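Local coordinates for protein probable hydrolase (PDB 7AL6) that is of unknown function but has the alpha/beta hydrolase fold and probably acts as a hydrolase, perhaps a lipolytic one, at residues Leu58-His63 and His101-Ile106; Glu162-Val167 and Ile177-Ala182; Pro48-Leu53 and Ala275-Phe280. All blocks are in the same frame, centred on the assembly; numbering follows the deposited sequence.

In the fold
Interaction 1 lies near the centre of the chain, about 20 Å between centres from interaction 2 and about 19 Å from interaction 3. It joins the loop after strand 53-58 to the start of helix 103-114, and its chemistry is an aromatic ring against a methionine methyl. Interaction 3 is also largely buried but farther out: the loop leading into that same strand rests on helix 270-284, which packs against the central sheet. Interaction 2 involves neither the sheet nor these helices. It pairs helices 163-172 and 179-189, has a small apolar core and ends in exposed charged side chains. None of the three contacts touches another.

Interaction 1 (Leu58-His63 and His101-Ile106)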
loop_
_atom_site.group_PDB
_atom_site.type_symbol
_atom_site.label_atom_id
_atom_site.label_comp_id
_atom_site.label_asym_id
_atom_site.label_seq_id
_atom_site.Cartn_x
_atom_site.Cartn_y
_atom_site.Cartn_z
ATOM N N LEU A 58 -18.455 -6.208 13.896
ATOM C CA LEU A 58 -17.285 -5.921 13.092
ATOM C C LEU A 58 -17.155 -6.889 11.932
ATOM O O LEU A 58 -17.347 -8.094 12.098
ATOM C CB LEU A 58 -16.062 -6.038 13.988
ATOM C CG LEU A 58 -14.712 -5.607 13.444
ATOM C CD1 LEU A 58 -14.666 -4.109 13.259
ATOM C CD2 LEU A 58 -13.625 -6.110 14.436
ATOM N N ASP A 59 -16.801 -6.340 10.795
ATOM C CA ASP A 59 -16.419 -7.135 9.625
ATOM C C ASP A 59 -14.939 -7.411 9.858
ATOM O O ASP A 59 -14.193 -6.487 10.017
ATOM C CB ASP A 59 -16.667 -6.417 8.299
ATOM C CG ASP A 59 -18.065 -6.591 7.747
ATOM O OD1 ASP A 59 -18.697 -7.534 8.110
ATOM O OD2 ASP A 59 -18.480 -5.766 7.004
ATOM N N PHE A 60 -14.503 -8.653 9.844
ATOM C CA PHE A 60 -13.066 -8.962 9.923
ATOM C C PHE A 60 -12.427 -8.494 8.615
ATOM O O PHE A 60 -13.053 -8.494 7.565
ATOM C CB PHE A 60 -12.814 -10.463 10.083
ATOM C CG PHE A 60 -12.852 -10.976 11.493
ATOM C CD1 PHE A 60 -12.210 -10.298 12.502
ATOM C CD2 PHE A 60 -13.529 -12.139 11.806
ATOM C CE1 PHE A 60 -12.242 -10.767 13.797
ATOM C CE2 PHE A 60 -13.555 -12.608 13.106
ATOM C CZ PHE A 60 -12.916 -11.918 14.098
ATOM N N ALA A 61 -11.128 -8.281 8.650
ATOM C CA ALA A 61 -10.307 -7.958 7.474
ATOM C C ALA A 61 -10.534 -9.032 6.403
ATOM O O ALA A 61 -10.590 -10.210 6.713
ATOM C CB ALA A 61 -8.863 -7.899 7.874
ATOM N N GLY A 62 -10.734 -8.611 5.163
ATOM C CA GLY A 62 -10.965 -9.492 4.010
ATOM C C GLY A 62 -12.367 -10.074 3.982
ATOM O O GLY A 62 -12.592 -10.939 3.189
ATOM N N HIS A 63 -13.273 -9.596 4.820
ATOM C CA HIS A 63 -14.668 -10.078 4.923
ATOM C C HIS A 63 -15.646 -8.906 4.829
ATOM O O HIS A 63 -15.251 -7.807 5.086
ATOM C CB HIS A 63 -14.926 -10.800 6.247
ATOM C CG HIS A 63 -14.172 -12.061 6.479
ATOM N ND1 HIS A 63 -12.850 -12.086 6.739
ATOM C CD2 HIS A 63 -14.582 -13.334 6.566
ATOM C CE1 HIS A 63 -12.467 -13.311 6.934
ATOM N NE2 HIS A 63 -13.497 -14.085 6.836
ATOM N N HIS A 101 -18.912 -15.821 17.129
ATOM C CA HIS A 101 -19.474 -16.988 16.470
ATOM C C HIS A 101 -18.370 -17.728 15.732
ATOM O O HIS A 101 -17.631 -17.140 14.928
ATOM C CB HIS A 101 -20.622 -16.627 15.501
ATOM C CG HIS A 101 -21.111 -17.811 14.720
ATOM N ND1 HIS A 101 -20.945 -17.932 13.360
ATOM C CD2 HIS A 101 -21.710 -18.951 15.126
ATOM C CE1 HIS A 101 -21.413 -19.097 12.960
ATOM N NE2 HIS A 101 -21.889 -19.734 14.014
ATOM N N SER A 102 -18.248 -19.021 16.023
ATOM C CA SER A 102 -17.322 -19.915 15.333
ATOM C C SER A 102 -15.897 -19.369 15.345
ATOM O O SER A 102 -15.311 -19.211 16.429
ATOM C CB SER A 102 -17.831 -20.182 13.914
ATOM O OG SER A 102 -17.162 -21.297 13.377
ATOM N N MET A 103 -15.282 -19.142 14.177
ATOM C CA MET A 103 -13.951 -18.515 14.180
ATOM C C MET A 103 -13.885 -17.287 15.093
ATOM O O MET A 103 -12.840 -16.987 15.698
ATOM C CB MET A 103 -13.531 -18.080 12.767
ATOM C CG MET A 103 -12.085 -17.564 12.708
ATOM S SD MET A 103 -11.567 -16.975 11.050
ATOM C CE MET A 103 -12.594 -15.497 10.946
ATOM N N GLY A 104 -14.957 -16.510 15.122
ATOM C CA GLY A 104 -14.958 -15.315 15.942
ATOM C C GLY A 104 -14.919 -15.638 17.416
ATOM O O GLY A 104 -14.428 -14.827 18.219
ATOM N N ALA A 105 -15.482 -16.798 17.793
ATOM C CA ALA A 105 -15.383 -17.284 19.170
ATOM C C ALA A 105 -13.967 -17.722 19.469
ATOM O O ALA A 105 -13.434 -17.439 20.543
ATOM C CB ALA A 105 -16.357 -18.450 19.411
ATOM N N ILE A 106 -13.304 -18.335 18.488
ATOM C CA ILE A 106 -11.916 -18.735 18.675
ATOM C C ILE A 106 -11.039 -17.526 18.921
ATOM O O ILE A 106 -10.163 -17.542 19.806
ATOM C CB ILE A 106 -11.440 -19.544 17.462
ATOM C CG1 ILE A 106 -12.210 -20.852 17.393
ATOM C CG2 ILE A 106 -9.948 -19.746 17.560
ATOM C CD1 ILE A 106 -11.968 -21.604 16.140
#
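M103 meets F60 beside the probable nucleophile elbow, linking helix 103-114 to the loop after strand 53-58. From its CB the methionine leaves with CG anti to the backbone N (chi1 -174°) and runs extended as far as SD. CB, CG and SD act as a spacer and make no close contact with the phenyl ring. A bend at chi3 (69°) then turns the terminal methyl toward the CD2-CE2 bond of F60, which it approaches obliquely. M103 CE lies 3.6 Å from F60 CD2 and 3.7 Å from F60 CE2, as the two side chains slide past each other in opposite directions. M103 CE also ends 4.4 Å from H63 NE2, so one methyl touches two rings of the loop, which lie in roughly perpendicular directions from it. Next along the helix, G104 brings its CA to the edge of the phenyl ring, 4.2 Å from F60 CE2. The lack of a side chain suits G104, because H101 O lies close by where one would begin.

The loop is shaped by a type II turn from F60 to H63, with G62 supplying the positive phi. H63 ND1 donates to A61 O at 2.9 Å, with A61 O in the imidazole plane but the donor well above the carbonyl plane, and this fixes the ring's rotation. Y80 of helix 77-91 packs on F60, H63 and M103.

S102, between H101 and M103, has the strained backbone (positive phi) expected of a nucleophile elbow, and its OG bonds to H263 NE2, consistent with a Ser-His-Asp triad. No hydrogen bond joins the two segments. The contact rests largely on dispersion between a thioether methyl and aromatic carbon, which asks little of direction, so precise positioning of the elbow probably depends on other bonds.

Interaction 2 (Glu162-Val167 and Ile177-Ala182); sequences ELEKAV and ISREAA
V167 and A182 form the tight part of this contact between helices 163-172 and 179-189; within 162-167 and 177-182 the backbones are closest here, the CA atoms of V167 and A182 5.6 Å apart. V167 CG1, anti to the backbone N (chi1 160°), points at A182 CB from 4.0 Å, and that same CB also lies 3.9 Å from V167 O. A methyl is all that A182 offers, so the helices can approach closely, while the branched valine supplies the methyl that meets it. Both residues are buried.

Toward solvent the contact loosens. R179 runs out extended and then bends at chi3 (-69°), crossing V167 at about a right angle, and its NH1 stands 4.1 Å from V167 CG1. Next to it E164 contributes only its aliphatic part, E164 CG lying 4.4 Å from R179 NH1. The carboxylate does not close a salt bridge, since E164 OE2 remains 5.3 Å from R179 NH1. R179 also has a long, weak ion pair with E168.

The start of helix 179-189 is held by a cap: S178 is its N-cap, and S178 OG accepts from A181 N at 3.1 Å, almost straight (163°); the same hydroxyl bonds to D268 O.

These helices belong to the insertion between strands 119-125 and 229-234, where lids are commonly found in this fold. With no hydrogen bond across it, the contact has a small apolar centre and a fringe of exposed charges. Such a fringe probably adds diffuse attraction, with R179 easing the closeness of E164 and E168, while the buried valine and alanine give the helices their close fit.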
loop_
_atom_site.group_PDB
_atom_site.type_symbol
_atom_site.label_atom_id
_atom_site.label_comp_id
_atom_site.label_asym_id
_atom_site.label_seq_id
_atom_site.Cartn_x
_atom_site.Cartn_y
_atom_site.Cartn_z
ATOM N N GLU A 162 -26.748 -14.709 -11.617
ATOM C CA GLU A 162 -28.018 -14.548 -10.878
ATOM C C GLU A 162 -27.754 -14.517 -9.370
ATOM O O GLU A 162 -27.002 -15.355 -8.883
ATOM C CB GLU A 162 -28.955 -15.708 -11.218
ATOM C CG GLU A 162 -29.556 -15.654 -12.611
ATOM C CD GLU A 162 -31.071 -15.744 -12.626
ATOM O OE1 GLU A 162 -31.676 -15.227 -13.567
ATOM O OE2 GLU A 162 -31.641 -16.327 -11.688
ATOM N N LEU A 163 -28.390 -13.585 -8.670
ATOM C CA LEU A 163 -28.283 -13.400 -7.212
ATOM C C LEU A 163 -28.730 -14.676 -6.494
ATOM O O LEU A 163 -28.001 -15.162 -5.637
ATOM C CB LEU A 163 -29.214 -12.239 -6.899
ATOM C CG LEU A 163 -28.996 -11.515 -5.584
ATOM C CD1 LEU A 163 -29.646 -10.148 -5.645
ATOM C CD2 LEU A 163 -29.540 -12.302 -4.415
ATOM N N GLU A 164 -29.872 -15.236 -6.878
ATOM C CA GLU A 164 -30.325 -16.510 -6.328
ATOM C C GLU A 164 -29.231 -17.568 -6.417
ATOM O O GLU A 164 -29.066 -18.384 -5.505
ATOM C CB GLU A 164 -31.572 -16.988 -7.069
ATOM C CG GLU A 164 -31.902 -18.450 -6.861
ATOM C CD GLU A 164 -33.111 -18.885 -7.682
ATOM O OE1 GLU A 164 -32.982 -19.829 -8.501
ATOM O OE2 GLU A 164 -34.188 -18.271 -7.519
ATOM N N LYS A 165 -28.492 -17.594 -7.528
ATOM C CA LYS A 165 -27.446 -18.597 -7.680
ATOM C C LYS A 165 -26.296 -18.341 -6.713
ATOM O O LYS A 165 -25.646 -19.295 -6.254
ATOM C CB LYS A 165 -26.922 -18.613 -9.120
ATOM C CG LYS A 165 -27.903 -19.156 -10.183
ATOM C CD LYS A 165 -28.504 -20.518 -9.832
ATOM C CE LYS A 165 -28.451 -21.468 -11.036
ATOM N NZ LYS A 165 -29.269 -22.692 -10.839
ATOM N N ALA A 166 -26.021 -17.064 -6.404
ATOM C CA ALA A 166 -24.991 -16.755 -5.410
ATOM C C ALA A 166 -25.407 -17.248 -4.023
ATOM O O ALA A 166 -24.598 -17.836 -3.293
ATOM C CB ALA A 166 -24.718 -15.248 -5.398
ATOM N N VAL A 167 -26.681 -17.061 -3.684
ATOM C CA VAL A 167 -27.238 -17.522 -2.416
ATOM C C VAL A 167 -27.128 -19.034 -2.298
ATOM O O VAL A 167 -26.568 -19.568 -1.328
ATOM C CB VAL A 167 -28.702 -17.073 -2.299
ATOM C CG1 VAL A 167 -29.463 -17.912 -1.265
ATOM C CG2 VAL A 167 -28.771 -15.599 -1.984
ATOM N N ILE A 177 -26.691 -24.062 6.245
ATOM C CA ILE A 177 -27.336 -22.844 6.799
ATOM C C ILE A 177 -28.624 -22.643 6.009
ATOM O O ILE A 177 -28.699 -23.077 4.888
ATOM C CB ILE A 177 -26.437 -21.593 6.801
ATOM C CG1 ILE A 177 -26.191 -21.025 5.410
ATOM C CG2 ILE A 177 -25.132 -21.850 7.522
ATOM C CD1 ILE A 177 -25.875 -19.556 5.429
ATOM N N SER A 178 -29.598 -21.976 6.591
ATOM C CA SER A 178 -30.918 -21.709 5.982
ATOM C C SER A 178 -30.805 -20.719 4.811
ATOM O O SER A 178 -29.809 -20.001 4.720
ATOM C CB SER A 178 -31.856 -21.225 7.019
ATOM O OG SER A 178 -31.656 -19.871 7.258
ATOM N N ARG A 179 -31.804 -20.704 3.929
ATOM C CA ARG A 179 -31.851 -19.809 2.750
ATOM C C ARG A 179 -31.825 -18.364 3.252
ATOM O O ARG A 179 -31.070 -17.593 2.705
ATOM C CB ARG A 179 -33.087 -20.065 1.882
ATOM C CG ARG A 179 -33.159 -19.192 0.636
ATOM C CD ARG A 179 -34.225 -19.573 -0.381
ATOM N NE ARG A 179 -33.940 -20.831 -1.041
ATOM C CZ ARG A 179 -33.211 -20.980 -2.138
ATOM N NH1 ARG A 179 -32.699 -19.936 -2.763
ATOM N NH2 ARG A 179 -33.003 -22.186 -2.613
ATOM N N GLU A 180 -32.578 -18.058 4.300
ATOM C CA GLU A 180 -32.657 -16.704 4.882
ATOM C C GLU A 180 -31.289 -16.302 5.433
ATOM O O GLU A 180 -30.921 -15.178 5.234
ATOM C CB GLU A 180 -33.752 -16.623 5.931
ATOM C CG GLU A 180 -35.135 -16.583 5.333
ATOM C CD GLU A 180 -36.238 -16.315 6.331
ATOM O OE1 GLU A 180 -35.952 -16.247 7.515
ATOM O OE2 GLU A 180 -37.372 -16.174 5.902
ATOM N N ALA A 181 -30.585 -17.198 6.104
ATOM C CA ALA A 181 -29.237 -16.934 6.580
ATOM C C ALA A 181 -28.318 -16.565 5.423
ATOM O O ALA A 181 -27.567 -15.579 5.498
ATOM C CB ALA A 181 -28.687 -18.159 7.324
ATOM N N ALA A 182 -28.356 -17.360 4.352
ATOM C CA ALA A 182 -27.503 -17.124 3.194
ATOM C C ALA A 182 -27.851 -15.817 2.496
ATOM O O ALA A 182 -26.947 -15.066 2.110
ATOM C CB ALA A 182 -27.581 -18.313 2.257
#

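Interaction 3 (Pro48-Leu53 and Ala275-Phe280); sequences PKLAGL and AVARVF
L50 and K49 reach helix 270-284 through similar first torsions: each has CG anti to its own carbonyl carbon (chi1 -66° and -67°), but their chains then part. The leucine fork brings CD2 against the helix, 3.6 Å from A277 O and 4.0 Å from F280 CB, so one methyl rests across a single turn. K49 makes its contact with its aliphatic carbons instead. K49 CB meets A277 CB at 3.6 Å, and K49 CD passes the same methyl at 4.0 Å, the lysine thus lying alongside the alanine before its bend at chi4 turns the amine off. K49 NZ forms a salt bridge with E270 and a hydrogen bond with R45 O, which satisfy the charge while the aliphatic chain does the packing.

A277 suits this place because its small side chain lets the loop backbone come close; K49 and A277 have their CA atoms 6.1 Å apart. L50 is buried and supplies an apolar branch that packs against F280 CB. Beyond it, a type II turn from L50 to L53 leads the chain into strand 53-58, with G52 taking the positive phi that the turn needs.

Helix 270-284 is the last of the fold and lies against the central sheet. The ring of F280 points away from L50 toward strands 119-125 and 229-234, while V276 and V279 rest on strands 255-259 and 229-234. The loop before strand 53-58 therefore packs on one flank of a helix that other residues hold to the sheet.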
loop_
_atom_site.group_PDB
_atom_site.type_symbol
_atom_site.label_atom_id
_atom_site.label_comp_id
_atom_site.label_asym_id
_atom_site.label_seq_id
_atom_site.Cartn_x
_atom_site.Cartn_y
_atom_site.Cartn_z
ATOM N N PRO A 48 -30.162 -7.099 17.561
ATOM C CA PRO A 48 -31.285 -6.255 17.916
ATOM C C PRO A 48 -32.043 -6.736 19.159
ATOM O O PRO A 48 -32.679 -5.958 19.740
ATOM C CB PRO A 48 -32.199 -6.314 16.692
ATOM C CG PRO A 48 -31.295 -6.707 15.588
ATOM C CD PRO A 48 -30.294 -7.636 16.228
ATOM N N LYS A 49 -32.003 -8.028 19.448
ATOM C CA LYS A 49 -32.696 -8.663 20.597
ATOM C C LYS A 49 -31.937 -8.466 21.916
ATOM O O LYS A 49 -32.497 -8.775 22.938
ATOM C CB LYS A 49 -32.895 -10.148 20.305
ATOM C CG LYS A 49 -33.848 -10.448 19.165
ATOM C CD LYS A 49 -33.975 -11.901 18.867
ATOM C CE LYS A 49 -34.996 -12.193 17.796
ATOM N NZ LYS A 49 -34.725 -11.446 16.555
ATOM N N LEU A 50 -30.680 -8.052 21.888
ATOM C CA LEU A 50 -29.877 -7.862 23.113
ATOM C C LEU A 50 -29.920 -6.400 23.550
ATOM O O LEU A 50 -28.962 -5.703 23.321
ATOM C CB LEU A 50 -28.459 -8.350 22.844
ATOM C CG LEU A 50 -28.336 -9.849 22.599
ATOM C CD1 LEU A 50 -26.934 -10.214 22.189
ATOM C CD2 LEU A 50 -28.766 -10.631 23.823
ATOM N N ALA A 51 -30.988 -5.994 24.223
ATOM C CA ALA A 51 -31.184 -4.635 24.704
ATOM C C ALA A 51 -30.115 -4.246 25.718
ATOM O O ALA A 51 -29.573 -5.075 26.446
ATOM C CB ALA A 51 -32.566 -4.514 25.347
ATOM N N GLY A 52 -29.806 -2.965 25.778
ATOM C CA GLY A 52 -28.853 -2.546 26.786
ATOM C C GLY A 52 -27.399 -2.864 26.497
ATOM O O GLY A 52 -26.530 -2.432 27.273
ATOM N N LEU A 53 -27.110 -3.501 25.372
ATOM C CA LEU A 53 -25.713 -3.753 24.956
ATOM C C LEU A 53 -25.378 -2.812 23.796
ATOM O O LEU A 53 -26.209 -2.633 22.954
ATOM C CB LEU A 53 -25.525 -5.208 24.531
ATOM C CG LEU A 53 -25.871 -6.271 25.571
ATOM C CD1 LEU A 53 -25.395 -7.624 25.124
ATOM C CD2 LEU A 53 -25.299 -5.936 26.928
ATOM N N ALA A 275 -33.725 -17.783 21.067
ATOM C CA ALA A 275 -33.243 -18.655 22.113
ATOM C C ALA A 275 -31.832 -18.268 22.494
ATOM O O ALA A 275 -31.522 -18.178 23.674
ATOM C CB ALA A 275 -33.296 -20.101 21.653
ATOM N N VAL A 276 -30.965 -18.015 21.509
ATOM C CA VAL A 276 -29.644 -17.504 21.854
ATOM C C VAL A 276 -29.766 -16.189 22.599
ATOM O O VAL A 276 -29.105 -15.967 23.622
ATOM C CB VAL A 276 -28.764 -17.375 20.595
ATOM C CG1 VAL A 276 -27.433 -16.722 20.988
ATOM C CG2 VAL A 276 -28.554 -18.755 19.975
ATOM N N ALA A 277 -30.646 -15.303 22.136
ATOM C CA ALA A 277 -30.756 -14.012 22.782
ATOM C C ALA A 277 -31.155 -14.148 24.248
ATOM O O ALA A 277 -30.693 -13.369 25.106
ATOM C CB ALA A 277 -31.764 -13.160 22.016
ATOM N N ARG A 278 -32.072 -15.076 24.549
ATOM C CA ARG A 278 -32.507 -15.221 25.937
ATOM C C ARG A 278 -31.328 -15.603 26.808
ATOM O O ARG A 278 -31.153 -15.070 27.908
ATOM C CB ARG A 278 -33.590 -16.291 26.065
ATOM C CG ARG A 278 -34.976 -15.823 25.715
ATOM C CD ARG A 278 -35.921 -17.054 25.631
ATOM N NE ARG A 278 -37.241 -16.758 25.067
ATOM C CZ ARG A 278 -38.057 -15.801 25.500
ATOM N NH1 ARG A 278 -37.727 -15.053 26.550
ATOM N NH2 ARG A 278 -39.227 -15.617 24.900
ATOM N N VAL A 279 -30.501 -16.517 26.333
ATOM C CA VAL A 279 -29.322 -16.987 27.097
ATOM C C VAL A 279 -28.347 -15.831 27.343
ATOM O O VAL A 279 -28.071 -15.562 28.489
ATOM C CB VAL A 279 -28.619 -18.112 26.327
ATOM C CG1 VAL A 279 -27.227 -18.368 26.864
ATOM C CG2 VAL A 279 -29.437 -19.384 26.317
ATOM N N PHE A 280 -27.962 -15.103 26.300
ATOM C CA PHE A 280 -26.967 -14.001 26.351
ATOM C C PHE A 280 -27.511 -12.801 27.128
ATOM O O PHE A 280 -26.758 -12.222 27.830
ATOM C CB PHE A 280 -26.447 -13.677 24.953
ATOM C CG PHE A 280 -25.530 -14.728 24.395
ATOM C CD1 PHE A 280 -24.887 -15.619 25.230
ATOM C CD2 PHE A 280 -25.331 -14.841 23.038
ATOM C CE1 PHE A 280 -24.063 -16.595 24.715
ATOM C CE2 PHE A 280 -24.505 -15.817 22.522
ATOM C CZ PHE A 280 -23.869 -16.685 23.362
#